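Local coordinates for protein SidF, inhibitor of growth family, member 3 (Legionella pneumophila subsp. pneumophila, PDB 4FYE) that probably acts as a phosphoinositide phosphatase that removes the 3-phosphate from phosphatidylinositol 3,4,5-trisphosphate, at residues R209-K212 with R213-R216; Q298-V301 with I302-A306; A571-E574 with L575-I579; D589-T592 with K593-Q597; L706-T709 with A710-V714. The protein carries 1 engineered substitution. One frame throughout, in Å; residues are numbered along the deposited sequence.

Contact 1. Residues R209-K212 with R213-R216; sequences RYTK and RQQR
A capping box formed by Thr211 and Gln214 starts the short helix 212-216. Thr211 is the N-cap residue: its OG1 accepts the backbone N-H of Gln214 at 3.2 Å from Gln214 N, along a nearly straight path (168°). The hydroxyl can face the first turn because chi1 of 58° places OG1 between the backbone N and the carbonyl carbon. Gln214 returns the favour with its amide oxygen, OE1 accepting from Thr211 N at 2.8 Å, the donor tilted a little from the plane of the Gln214 carbonyl. The same OE1 also takes a weak bond from Thr211 OG1, so it is held by backbone and side chain of one residue. Threonine suits the cap because its short hydroxyl reaches a helix N-H, and glutamine is long enough for its amide oxygen to reach the cap residue's N-H. Tyr210 brings the edge of its ring to the box, CD1 standing 3.6 Å from Gln214 OE1, with ring and amide planes close to perpendicular (89°). Helical bonding then takes over, Gln215 N pairing with Thr211 O at 2.8 Å. The other amide atom, Gln214 NE2, bonds to Glu300, while Arg213 makes a salt bridge with Glu299 and a cation-pi contact with Phe507. The cap lies in the loop between strand 199-206 and helix 212-216, with Thr211 packed on helix 284-311 and Lys212 reaching Thr395 of strand 391-399.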
loop_
_atom_site.group_PDB
_atom_site.type_symbol
_atom_site.label_atom_id
_atom_site.label_comp_id
_atom_site.label_asym_id
_atom_site.label_seq_id
_atom_site.Cartn_x
_atom_site.Cartn_y
_atom_site.Cartn_z
ATOM N N ARG A 209 6.869 -2.605 12.633
ATOM C CA ARG A 209 7.601 -2.668 13.841
ATOM C C ARG A 209 8.828 -3.501 13.487
ATOM O O ARG A 209 8.765 -4.403 12.663
ATOM C CB ARG A 209 6.714 -3.332 14.889
ATOM C CG ARG A 209 7.391 -3.707 16.171
ATOM C CD ARG A 209 6.406 -4.319 17.133
ATOM N NE ARG A 209 6.796 -4.056 18.516
ATOM C CZ ARG A 209 6.358 -3.022 19.234
ATOM N NH1 ARG A 209 5.509 -2.140 18.695
ATOM N NH2 ARG A 209 6.765 -2.876 20.496
ATOM N N TYR A 210 9.974 -3.175 14.070
ATOM C CA TYR A 210 11.208 -3.873 13.713
ATOM C C TYR A 210 11.220 -5.342 14.141
ATOM O O TYR A 210 10.765 -5.674 15.236
ATOM C CB TYR A 210 12.381 -3.169 14.366
ATOM C CG TYR A 210 12.737 -1.860 13.747
ATOM C CD1 TYR A 210 12.935 -1.747 12.377
ATOM C CD2 TYR A 210 12.934 -0.726 14.539
ATOM C CE1 TYR A 210 13.299 -0.526 11.802
ATOM C CE2 TYR A 210 13.303 0.506 13.984
ATOM C CZ TYR A 210 13.498 0.602 12.622
ATOM O OH TYR A 210 13.849 1.818 12.069
ATOM N N THR A 211 11.771 -6.223 13.315
ATOM C CA THR A 211 11.991 -7.606 13.777
ATOM C C THR A 211 13.174 -7.676 14.741
ATOM O O THR A 211 13.989 -6.760 14.794
ATOM C CB THR A 211 12.324 -8.566 12.649
ATOM O OG1 THR A 211 13.483 -8.103 11.980
ATOM C CG2 THR A 211 11.185 -8.691 11.643
ATOM N N LYS A 212 13.289 -8.750 15.506
ATOM C CA LYS A 212 14.380 -8.788 16.438
ATOM C C LYS A 212 15.705 -8.765 15.687
ATOM O O LYS A 212 16.632 -8.090 16.096
ATOM C CB LYS A 212 14.273 -9.962 17.429
ATOM C CG LYS A 212 13.035 -9.827 18.286
ATOM C CD LYS A 212 13.255 -10.230 19.723
ATOM C CE LYS A 212 11.936 -10.404 20.466
ATOM N NZ LYS A 212 12.048 -11.439 21.569
ATOM N N ARG A 213 15.787 -9.516 14.601
ATOM C CA ARG A 213 16.975 -9.500 13.778
ATOM C C ARG A 213 17.361 -8.071 13.376
ATOM O O ARG A 213 18.497 -7.673 13.556
ATOM C CB ARG A 213 16.753 -10.332 12.532
ATOM C CG ARG A 213 18.000 -10.562 11.712
ATOM C CD ARG A 213 17.591 -10.880 10.300
ATOM N NE ARG A 213 16.867 -12.133 10.280
ATOM C CZ ARG A 213 17.457 -13.325 10.309
ATOM N NH1 ARG A 213 18.783 -13.410 10.355
ATOM N NH2 ARG A 213 16.719 -14.425 10.280
ATOM N N GLN A 214 16.429 -7.295 12.845
ATOM C CA GLN A 214 16.715 -5.882 12.551
ATOM C C GLN A 214 17.173 -5.140 13.820
ATOM O O GLN A 214 18.121 -4.373 13.807
ATOM C CB GLN A 214 15.483 -5.179 11.963
ATOM C CG GLN A 214 15.161 -5.516 10.519
ATOM C CD GLN A 214 13.736 -5.123 10.148
ATOM O OE1 GLN A 214 12.853 -5.105 11.013
ATOM N NE2 GLN A 214 13.489 -4.877 8.850
ATOM N N GLN A 215 16.485 -5.400 14.917
ATOM C CA GLN A 215 16.723 -4.700 16.146
ATOM C C GLN A 215 18.197 -4.825 16.549
ATOM O O GLN A 215 18.821 -3.814 16.869
ATOM C CB GLN A 215 15.740 -5.181 17.227
ATOM C CG GLN A 215 15.360 -4.164 18.312
ATOM C CD GLN A 215 14.922 -2.765 17.803
ATOM O OE1 GLN A 215 13.733 -2.429 17.815
ATOM N NE2 GLN A 215 15.892 -1.934 17.394
ATOM N N ARG A 216 18.783 -6.017 16.477
ATOM C CA ARG A 216 20.181 -6.159 16.881
ATOM C C ARG A 216 21.241 -5.798 15.802
ATOM O O ARG A 216 22.389 -5.513 16.150
ATOM C CB ARG A 216 20.446 -7.533 17.478
ATOM C CG ARG A 216 20.487 -8.626 16.436
ATOM C CD ARG A 216 20.764 -9.989 17.028
ATOM N NE ARG A 216 20.106 -11.032 16.249
ATOM C CZ ARG A 216 20.578 -11.543 15.107
ATOM N NH1 ARG A 216 21.737 -11.103 14.569
ATOM N NH2 ARG A 216 19.864 -12.499 14.498
#

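Contact 2. Residues Q298-V301 with I302-A306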
loop_
_atom_site.group_PDB
_atom_site.type_symbol
_atom_site.label_atom_id
_atom_site.label_comp_id
_atom_site.label_asym_id
_atom_site.label_seq_id
_atom_site.Cartn_x
_atom_site.Cartn_y
_atom_site.Cartn_z
ATOM N N GLN A 298 11.916 -8.193 3.928
ATOM C CA GLN A 298 10.888 -9.202 3.671
ATOM C C GLN A 298 10.442 -9.930 4.969
ATOM O O GLN A 298 9.259 -10.183 5.137
ATOM C CB GLN A 298 11.322 -10.239 2.644
ATOM C CG GLN A 298 10.130 -11.069 2.186
ATOM C CD GLN A 298 8.990 -10.221 1.645
ATOM O OE1 GLN A 298 9.232 -9.205 1.003
ATOM N NE2 GLN A 298 7.743 -10.670 1.846
ATOM N N GLU A 299 11.350 -10.267 5.886
ATOM C CA GLU A 299 10.860 -10.871 7.106
ATOM C C GLU A 299 10.005 -9.936 7.961
ATOM O O GLU A 299 8.967 -10.370 8.480
ATOM C CB GLU A 299 11.855 -11.795 7.871
ATOM C CG GLU A 299 13.045 -11.148 8.578
ATOM C CD GLU A 299 13.771 -12.088 9.570
ATOM O OE1 GLU A 299 14.347 -11.582 10.552
ATOM O OE2 GLU A 299 13.806 -13.324 9.410
ATOM N N GLU A 300 10.312 -8.642 7.970
ATOM C CA GLU A 300 9.482 -7.684 8.690
ATOM C C GLU A 300 8.092 -7.663 8.108
ATOM O O GLU A 300 7.101 -7.668 8.824
ATOM C CB GLU A 300 10.095 -6.297 8.677
ATOM C CG GLU A 300 9.372 -5.236 9.542
ATOM C CD GLU A 300 9.686 -3.770 9.150
ATOM O OE1 GLU A 300 8.867 -2.859 9.471
ATOM O OE2 GLU A 300 10.726 -3.488 8.495
ATOM N N VAL A 301 8.010 -7.679 6.789
ATOM C CA VAL A 301 6.724 -7.796 6.128
ATOM C C VAL A 301 5.945 -9.040 6.590
ATOM O O VAL A 301 4.727 -8.983 6.671
ATOM C CB VAL A 301 6.891 -7.795 4.572
ATOM C CG1 VAL A 301 5.622 -8.252 3.806
ATOM C CG2 VAL A 301 7.358 -6.444 4.133
ATOM N N ILE A 302 6.626 -10.158 6.841
ATOM C CA ILE A 302 5.931 -11.366 7.323
ATOM C C ILE A 302 5.423 -11.104 8.713
ATOM O O ILE A 302 4.304 -11.435 9.063
ATOM C CB ILE A 302 6.811 -12.607 7.312
ATOM C CG1 ILE A 302 7.362 -12.793 5.903
ATOM C CG2 ILE A 302 6.038 -13.836 7.832
ATOM C CD1 ILE A 302 7.739 -14.200 5.565
ATOM N N GLN A 303 6.234 -10.449 9.504
ATOM C CA GLN A 303 5.825 -10.142 10.824
ATOM C C GLN A 303 4.575 -9.237 10.840
ATOM O O GLN A 303 3.640 -9.467 11.628
ATOM C CB GLN A 303 6.976 -9.482 11.560
ATOM C CG GLN A 303 6.647 -9.214 13.010
ATOM C CD GLN A 303 7.841 -8.763 13.782
ATOM O OE1 GLN A 303 8.035 -7.557 13.942
ATOM N NE2 GLN A 303 8.669 -9.709 14.235
ATOM N N THR A 304 4.528 -8.256 9.953
ATOM C CA THR A 304 3.399 -7.318 9.901
ATOM C C THR A 304 2.154 -8.048 9.350
ATOM O O THR A 304 1.069 -7.797 9.840
ATOM C CB THR A 304 3.795 -6.097 9.053
ATOM O OG1 THR A 304 5.001 -5.564 9.593
ATOM C CG2 THR A 304 2.712 -4.957 9.008
ATOM N N LEU A 305 2.271 -8.976 8.390
ATOM C CA LEU A 305 1.045 -9.619 7.985
ATOM C C LEU A 305 0.460 -10.504 9.077
ATOM O O LEU A 305 -0.765 -10.574 9.271
ATOM C CB LEU A 305 1.259 -10.417 6.745
ATOM C CG LEU A 305 1.755 -9.750 5.456
ATOM C CD1 LEU A 305 1.063 -10.388 4.298
ATOM C CD2 LEU A 305 1.634 -8.255 5.274
ATOM N N ALA A 306 1.315 -11.145 9.866
ATOM C CA ALA A 306 0.817 -12.026 10.934
ATOM C C ALA A 306 0.089 -11.220 11.988
ATOM O O ALA A 306 -0.909 -11.673 12.517
ATOM C CB ALA A 306 1.958 -12.797 11.567
#
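Thr304 turns its hydroxyl back along the helix onto the carbonyl of Glu300, OG1 to O 3.1 Å. It comes in from above the carbonyl plane, 43° out of it, whereas Thr304 N approaches the same oxygen almost end-on at 2.9 Å from Glu300 O. Two donors therefore grip one acceptor. A chi1 of -54° sets OG1 beside its own backbone N and makes this possible, and a threonine buried here can satisfy its hydroxyl without any partner from another part of the chain. One turn separates donor from acceptor, the i to i+4 spacing of the alpha-helix, here within helix 284-311. On another side of the helix, Val301 and Leu305 meet through methyl groups, CG1 to CD2 at 4.2 Å, an apolar contact one helical turn apart. Ile302 lays CG1 over the preceding turn, 3.3 Å from Gln298 O, and its side chain packs on Val408 and Tyr410 of strand 402-416 and Phe387 of helix 373-387. Isoleucine, apolar and beta-branched, fits this side, where the helix packs against strands. Gln298 sends its amide to Arg273 and Glu356, and Glu300 uses OE2 to accept from the backbone N of Asn243.

Contact 3. Residues A571-E574 with L575-I579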
loop_
_atom_site.group_PDB
_atom_site.type_symbol
_atom_site.label_atom_id
_atom_site.label_comp_id
_atom_site.label_asym_id
_atom_site.label_seq_id
_atom_site.Cartn_x
_atom_site.Cartn_y
_atom_site.Cartn_z
ATOM N N ALA A 571 -22.828 -16.557 -18.944
ATOM C CA ALA A 571 -23.007 -17.345 -17.702
ATOM C C ALA A 571 -22.917 -16.502 -16.421
ATOM O O ALA A 571 -23.723 -16.680 -15.504
ATOM C CB ALA A 571 -22.005 -18.482 -17.637
ATOM N N LEU A 572 -21.931 -15.603 -16.362
ATOM C CA LEU A 572 -21.770 -14.657 -15.239
ATOM C C LEU A 572 -23.030 -13.796 -15.053
ATOM O O LEU A 572 -23.553 -13.657 -13.955
ATOM C CB LEU A 572 -20.581 -13.762 -15.514
ATOM C CG LEU A 572 -19.533 -13.558 -14.409
ATOM C CD1 LEU A 572 -18.575 -12.457 -14.844
ATOM C CD2 LEU A 572 -20.081 -13.205 -13.037
ATOM N N GLN A 573 -23.516 -13.243 -16.152
ATOM C CA GLN A 573 -24.754 -12.486 -16.189
ATOM C C GLN A 573 -26.027 -13.309 -15.739
ATOM O O GLN A 573 -26.906 -12.788 -15.025
ATOM C CB GLN A 573 -24.913 -11.950 -17.619
ATOM C CG GLN A 573 -26.023 -10.940 -17.817
ATOM C CD GLN A 573 -26.301 -10.688 -19.291
ATOM O OE1 GLN A 573 -26.958 -11.497 -19.976
ATOM N NE2 GLN A 573 -25.792 -9.566 -19.797
ATOM N N GLU A 574 -26.138 -14.577 -16.150
ATOM C CA GLU A 574 -27.238 -15.435 -15.648
ATOM C C GLU A 574 -27.049 -15.721 -14.141
ATOM O O GLU A 574 -28.032 -15.727 -13.374
ATOM C CB GLU A 574 -27.382 -16.759 -16.448
ATOM C CG GLU A 574 -27.786 -16.644 -17.927
ATOM C CD GLU A 574 -27.738 -17.984 -18.667
ATOM O OE1 GLU A 574 -26.993 -18.881 -18.219
ATOM O OE2 GLU A 574 -28.437 -18.169 -19.695
ATOM N N LEU A 575 -25.796 -15.927 -13.708
ATOM C CA LEU A 575 -25.540 -16.084 -12.277
ATOM C C LEU A 575 -26.043 -14.862 -11.526
ATOM O O LEU A 575 -26.735 -14.999 -10.518
ATOM C CB LEU A 575 -24.072 -16.339 -11.946
ATOM C CG LEU A 575 -23.779 -17.233 -10.719
ATOM C CD1 LEU A 575 -22.456 -16.827 -10.085
ATOM C CD2 LEU A 575 -24.860 -17.214 -9.657
ATOM N N LYS A 576 -25.729 -13.680 -12.045
ATOM C CA LYS A 576 -26.170 -12.435 -11.421
ATOM C C LYS A 576 -27.698 -12.413 -11.389
ATOM O O LYS A 576 -28.305 -12.184 -10.343
ATOM C CB LYS A 576 -25.606 -11.208 -12.177
ATOM C CG LYS A 576 -25.762 -9.857 -11.475
ATOM C CD LYS A 576 -25.796 -8.680 -12.458
ATOM C CE LYS A 576 -25.865 -7.337 -11.722
ATOM N NZ LYS A 576 -24.559 -6.929 -11.121
ATOM N N GLU A 577 -28.304 -12.665 -12.544
ATOM C CA GLU A 577 -29.756 -12.754 -12.676
ATOM C C GLU A 577 -30.462 -13.545 -11.557
ATOM O O GLU A 577 -31.515 -13.116 -11.068
ATOM C CB GLU A 577 -30.137 -13.280 -14.071
ATOM C CG GLU A 577 -30.730 -12.212 -14.992
ATOM C CD GLU A 577 -30.089 -12.158 -16.376
ATOM O OE1 GLU A 577 -29.378 -11.173 -16.656
ATOM O OE2 GLU A 577 -30.278 -13.082 -17.191
ATOM N N GLN A 578 -29.892 -14.677 -11.137
ATOM C CA GLN A 578 -30.558 -15.478 -10.107
ATOM C C GLN A 578 -30.182 -15.076 -8.679
ATOM O O GLN A 578 -30.962 -15.239 -7.742
ATOM C CB GLN A 578 -30.396 -16.994 -10.351
ATOM C CG GLN A 578 -29.209 -17.704 -9.700
ATOM C CD GLN A 578 -29.321 -19.238 -9.765
ATOM O OE1 GLN A 578 -28.318 -19.954 -9.693
ATOM N NE2 GLN A 578 -30.545 -19.745 -9.915
ATOM N N ILE A 579 -29.000 -14.503 -8.546
ATOM C CA ILE A 579 -28.369 -14.227 -7.263
ATOM C C ILE A 579 -28.900 -12.925 -6.678
ATOM O O ILE A 579 -29.255 -12.826 -5.507
ATOM C CB ILE A 579 -26.819 -14.297 -7.508
ATOM C CG1 ILE A 579 -26.312 -15.704 -7.148
ATOM C CG2 ILE A 579 -25.975 -13.179 -6.901
ATOM C CD1 ILE A 579 -27.105 -16.392 -6.063
#
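Four consecutive i to i+4 bonds, from Leu575 N to Ala571 O through Gln578 N to Glu574 O, carry regular alpha-helix across residues 571-579. On the outer side, Gln573 and Glu577 run alongside each other and point the same way, their amide and carboxylate planes 35° apart. The touching is done by the aliphatic part of the glutamine: Gln573 CG lies 3.6 Å from Glu577 OE1. Glu577 reaches back because its first torsion, -107°, lies off the staggered positions and its chain bends again at chi2. That brings OE1 to 3.4 Å from Gln573 O; both are acceptors, so the approach is probably slightly unfavourable and is not a bond. Beneath them Glu577 N still donates to Gln573 O at 2.9 Å. Glu574 points its carboxylate elsewhere, OE2 standing 6.0 Å from Glu577 OE2; two like charges at this spacing would probably repel mildly. Polar, flexible residues suit this exposed side, whereas the leucines suit the inner one: Leu572 packs on Tyr600 and Thr607 of helix 590-614, and Leu575 on Phe599 of the same helix and on Leu472 of helix 467-476. The division into a polar and an apolar side is that of an amphipathic helix, here the end of the long helix 522-583, which turns back into helix 590-614 as an antiparallel helical hairpin.

Contact 4. Residues D589-T592 with K593-Q597; sequences DPET and KSRLQ
Arg595 runs extended back along the preceding turn and brings NH1 to 2.7 Å from Glu591 O. The carbonyl oxygen lies near the plane of the guanidinium, at its edge, but the N-H is bent away (130°) and the bond is weak. Arg595 N holds the same oxygen at 3.0 Å from Glu591 O in an ordinary helical bond, so backbone and side chain of one residue converge on it. The carboxylate of Glu591 does not join in: OE1 is 4.8 Å from Arg595 NH1, and the two flat groups are turned 61° apart. Instead the aliphatic CB and CG of Glu591 lie alongside NH1. Thr592 and Leu596 run side by side on a further side of the helix, the methyl CG2 of Thr592 being 4.1 Å from Leu596 CD1.

The turn lies at the start of helix 590-614, where Asp589 is the N-cap, its OD1 accepting from Thr592 N at 2.9 Å on the syn side of the carboxylate. A chi1 of 69° turns that group over the first turn. Pro590 follows in the first helical position, where a residue lacking an N-H costs no helical bond, and its carbonyl accepts from Ser594 N. Farther out, Leu596 packs on Ile579 and Ile583 of helix 522-583, and Arg595 touches Asn462. The chemistry is that of a helix start at the surface: an acidic cap probably favourable to the helix dipole, to which the arginine's charge may add a modest attraction (Asp589 OD1 to Arg595 NH1 5.4 Å), though no salt bridge forms.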
loop_
_atom_site.group_PDB
_atom_site.type_symbol
_atom_site.label_atom_id
_atom_site.label_comp_id
_atom_site.label_asym_id
_atom_site.label_seq_id
_atom_site.Cartn_x
_atom_site.Cartn_y
_atom_site.Cartn_z
ATOM N N ASP A 589 -30.521 -14.636 5.466
ATOM C CA ASP A 589 -29.502 -14.355 6.541
ATOM C C ASP A 589 -28.155 -13.782 6.037
ATOM O O ASP A 589 -27.795 -14.043 4.891
ATOM C CB ASP A 589 -29.271 -15.591 7.456
ATOM C CG ASP A 589 -28.554 -16.756 6.746
ATOM O OD1 ASP A 589 -27.368 -16.612 6.365
ATOM O OD2 ASP A 589 -29.167 -17.838 6.604
ATOM N N PRO A 590 -27.402 -13.027 6.888
ATOM C CA PRO A 590 -26.219 -12.361 6.321
ATOM C C PRO A 590 -25.239 -13.342 5.665
ATOM O O PRO A 590 -24.563 -12.977 4.669
ATOM C CB PRO A 590 -25.576 -11.659 7.537
ATOM C CG PRO A 590 -26.680 -11.539 8.542
ATOM C CD PRO A 590 -27.514 -12.778 8.342
ATOM N N GLU A 591 -25.210 -14.570 6.201
ATOM C CA GLU A 591 -24.237 -15.595 5.812
ATOM C C GLU A 591 -24.434 -16.083 4.412
ATOM O O GLU A 591 -23.499 -16.102 3.636
ATOM C CB GLU A 591 -24.233 -16.773 6.788
ATOM C CG GLU A 591 -22.971 -16.872 7.640
ATOM C CD GLU A 591 -22.563 -15.547 8.287
ATOM O OE1 GLU A 591 -21.523 -14.958 7.890
ATOM O OE2 GLU A 591 -23.301 -15.090 9.191
ATOM N N THR A 592 -25.648 -16.491 4.087
ATOM C CA THR A 592 -25.999 -16.830 2.710
ATOM C C THR A 592 -25.674 -15.671 1.730
ATOM O O THR A 592 -25.031 -15.865 0.700
ATOM C CB THR A 592 -27.479 -17.267 2.643
ATOM O OG1 THR A 592 -27.638 -18.474 3.400
ATOM C CG2 THR A 592 -27.951 -17.507 1.211
ATOM N N LYS A 593 -26.094 -14.466 2.079
ATOM C CA LYS A 593 -25.845 -13.281 1.268
ATOM C C LYS A 593 -24.366 -13.080 0.990
ATOM O O LYS A 593 -24.012 -12.687 -0.112
ATOM C CB LYS A 593 -26.401 -12.051 1.967
ATOM C CG LYS A 593 -27.021 -11.022 1.042
ATOM C CD LYS A 593 -27.264 -9.712 1.783
ATOM C CE LYS A 593 -28.275 -9.907 2.911
ATOM N NZ LYS A 593 -27.910 -9.117 4.121
ATOM N N SER A 594 -23.518 -13.353 1.985
ATOM C CA SER A 594 -22.071 -13.260 1.809
ATOM C C SER A 594 -21.552 -14.302 0.908
ATOM O O SER A 594 -20.682 -14.035 0.100
ATOM C CB SER A 594 -21.364 -13.451 3.107
ATOM O OG SER A 594 -21.431 -12.224 3.746
ATOM N N ARG A 595 -22.068 -15.505 1.078
ATOM C CA ARG A 595 -21.668 -16.615 0.253
ATOM C C ARG A 595 -21.857 -16.164 -1.181
ATOM O O ARG A 595 -20.996 -16.372 -2.021
ATOM C CB ARG A 595 -22.541 -17.866 0.528
ATOM C CG ARG A 595 -22.190 -18.675 1.771
ATOM C CD ARG A 595 -23.403 -19.496 2.210
ATOM N NE ARG A 595 -23.259 -20.238 3.463
ATOM C CZ ARG A 595 -22.890 -19.715 4.639
ATOM N NH1 ARG A 595 -22.558 -18.430 4.746
ATOM N NH2 ARG A 595 -22.826 -20.492 5.719
ATOM N N LEU A 596 -22.992 -15.536 -1.455
ATOM C CA LEU A 596 -23.391 -15.318 -2.845
ATOM C C LEU A 596 -22.593 -14.203 -3.522
ATOM O O LEU A 596 -22.403 -14.213 -4.742
ATOM C CB LEU A 596 -24.890 -15.037 -2.922
ATOM C CG LEU A 596 -25.790 -16.287 -2.904
ATOM C CD1 LEU A 596 -25.334 -17.302 -1.876
ATOM C CD2 LEU A 596 -27.252 -15.940 -2.689
ATOM N N GLN A 597 -22.131 -13.262 -2.710
ATOM C CA GLN A 597 -21.357 -12.115 -3.167
ATOM C C GLN A 597 -19.917 -12.530 -3.318
ATOM O O GLN A 597 -19.286 -12.229 -4.331
ATOM C CB GLN A 597 -21.474 -10.967 -2.167
ATOM C CG GLN A 597 -22.911 -10.497 -1.941
ATOM C CD GLN A 597 -23.035 -9.562 -0.753
ATOM O OE1 GLN A 597 -22.338 -9.731 0.255
ATOM N NE2 GLN A 597 -23.906 -8.546 -0.871
#

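Contact 5. Residues L706-T709 with A710-V714; sequences LHHT and ANTGV
His708 reaches from the last full turn of helix 701-712 to the chain that leaves it, meeting Thr712 and Val714. Its CB and CG run past the carbonyl of Val714, and ND1 closes the approach with a straight bond (173°), 2.8 Å from Val714 O. The oxygen lies in the ring plane, at the edge, although ND1 stands above the carbonyl plane of Val714. With CG anti to the backbone N (chi1 -160°), the ring swings toward the helix end. At CE1 the ring meets Thr712, whose CG2 sits over one face, 4.2 Å from the His708 ring centroid, in a CH-pi contact displaced toward the rim. Thr712 also returns its hydroxyl to the histidine's own carbonyl, OG1 to His708 O at 3.0 Å, while Thr712 N reaches that oxygen from the other face of its plane. Histidine suits the place by offering an in-plane N-H and a flat face at once, and threonine by supplying a methyl and a hydroxyl from one carbon.

The chain can turn off because Gly713 has positive phi (93°), where a side chain would press on the preceding carbonyl; Gly713 N still donates to Thr709 O. Asn711 CG sits over one face of the His707 ring, the amide steeply inclined to it, and ND2 bonds to Asn650. Leu706 and His707 touch strand 184-189, while nearer the helix end His708 and Thr712 meet Ala737 and Ala740 of helix 733-741; His707 also meets the ring of Tyr204 on strand 199-206.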
loop_
_atom_site.group_PDB
_atom_site.type_symbol
_atom_site.label_atom_id
_atom_site.label_comp_id
_atom_site.label_asym_id
_atom_site.label_seq_id
_atom_site.Cartn_x
_atom_site.Cartn_y
_atom_site.Cartn_z
ATOM N N LEU A 706 -3.056 14.073 2.374
ATOM C CA LEU A 706 -2.713 13.951 3.810
ATOM C C LEU A 706 -1.530 13.037 4.046
ATOM O O LEU A 706 -0.619 13.393 4.757
ATOM C CB LEU A 706 -3.887 13.320 4.552
ATOM C CG LEU A 706 -4.821 14.267 5.252
ATOM C CD1 LEU A 706 -5.550 13.497 6.349
ATOM C CD2 LEU A 706 -3.955 15.354 5.920
ATOM N N HIS A 707 -1.598 11.837 3.438
ATOM C CA HIS A 707 -0.541 10.839 3.471
ATOM C C HIS A 707 0.724 11.468 2.960
ATOM O O HIS A 707 1.726 11.363 3.637
ATOM C CB HIS A 707 -0.973 9.576 2.721
ATOM C CG HIS A 707 0.158 8.730 2.204
ATOM N ND1 HIS A 707 0.601 7.636 2.862
ATOM C CD2 HIS A 707 0.944 8.848 1.056
ATOM C CE1 HIS A 707 1.641 7.095 2.187
ATOM N NE2 HIS A 707 1.859 7.839 1.086
ATOM N N HIS A 708 0.683 12.174 1.810
ATOM C CA HIS A 708 1.880 12.844 1.269
ATOM C C HIS A 708 2.489 13.871 2.213
ATOM O O HIS A 708 3.723 14.037 2.299
ATOM C CB HIS A 708 1.558 13.479 -0.103
ATOM C CG HIS A 708 2.788 13.773 -0.965
ATOM N ND1 HIS A 708 3.580 14.897 -0.792
ATOM C CD2 HIS A 708 3.318 13.088 -2.041
ATOM C CE1 HIS A 708 4.576 14.889 -1.702
ATOM N NE2 HIS A 708 4.400 13.806 -2.494
ATOM N N THR A 709 1.637 14.589 2.934
ATOM C CA THR A 709 2.109 15.596 3.875
ATOM C C THR A 709 2.879 14.938 5.026
ATOM O O THR A 709 4.010 15.330 5.326
ATOM C CB THR A 709 0.942 16.471 4.364
ATOM O OG1 THR A 709 0.340 17.054 3.200
ATOM C CG2 THR A 709 1.442 17.603 5.270
ATOM N N ALA A 710 2.264 13.958 5.650
ATOM C CA ALA A 710 2.931 13.102 6.658
ATOM C C ALA A 710 4.244 12.468 6.169
ATOM O O ALA A 710 5.184 12.317 6.931
ATOM C CB ALA A 710 1.985 11.993 7.112
ATOM N N ASN A 711 4.325 12.118 4.903
ATOM C CA ASN A 711 5.572 11.581 4.429
ATOM C C ASN A 711 6.580 12.593 4.056
ATOM O O ASN A 711 7.742 12.293 4.184
ATOM C CB ASN A 711 5.403 10.692 3.197
ATOM C CG ASN A 711 5.016 9.283 3.541
ATOM O OD1 ASN A 711 4.943 8.907 4.710
ATOM N ND2 ASN A 711 4.728 8.501 2.522
ATOM N N THR A 712 6.183 13.754 3.518
ATOM C CA THR A 712 7.210 14.674 2.952
ATOM C C THR A 712 7.166 16.044 3.551
ATOM O O THR A 712 8.079 16.804 3.340
ATOM C CB THR A 712 7.165 14.827 1.395
ATOM O OG1 THR A 712 5.960 15.531 1.026
ATOM C CG2 THR A 712 7.198 13.392 0.669
ATOM N N GLY A 713 6.156 16.372 4.350
ATOM C CA GLY A 713 6.046 17.770 4.756
ATOM C C GLY A 713 5.154 18.693 3.905
ATOM O O GLY A 713 4.766 19.756 4.387
ATOM N N VAL A 714 4.715 18.241 2.721
ATOM C CA VAL A 714 3.929 19.051 1.771
ATOM C C VAL A 714 2.875 18.152 1.072
ATOM O O VAL A 714 2.977 16.915 1.049
ATOM C CB VAL A 714 5.013 19.639 0.868
ATOM C CG1 VAL A 714 5.134 19.026 -0.527
ATOM C CG2 VAL A 714 5.250 21.101 1.075
#

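Two pairs of contacts touch and the fifth stands apart. Contacts 1 and 2, centres about 11 Å apart, are joined by the salt bridge from Arg213 NE to Glu299 OE1 at 2.6 Å, tying the capped helix to helix 284-311. Contacts 3 and 4, centres about 15 Å apart, lie on successive helices of one hairpin, where Ile579 CD1 packs 3.4 Å from Leu596 CD2. Nearest atoms of the two pairs are at least about 21 Å apart. Contact 5 comes within about 13 Å (nearest atoms) of contact 2. It borders Asn650, in a loop that probably corresponds to the CX5R phosphate-binding loop, with serine, probably the engineered substitution, at the cysteine position.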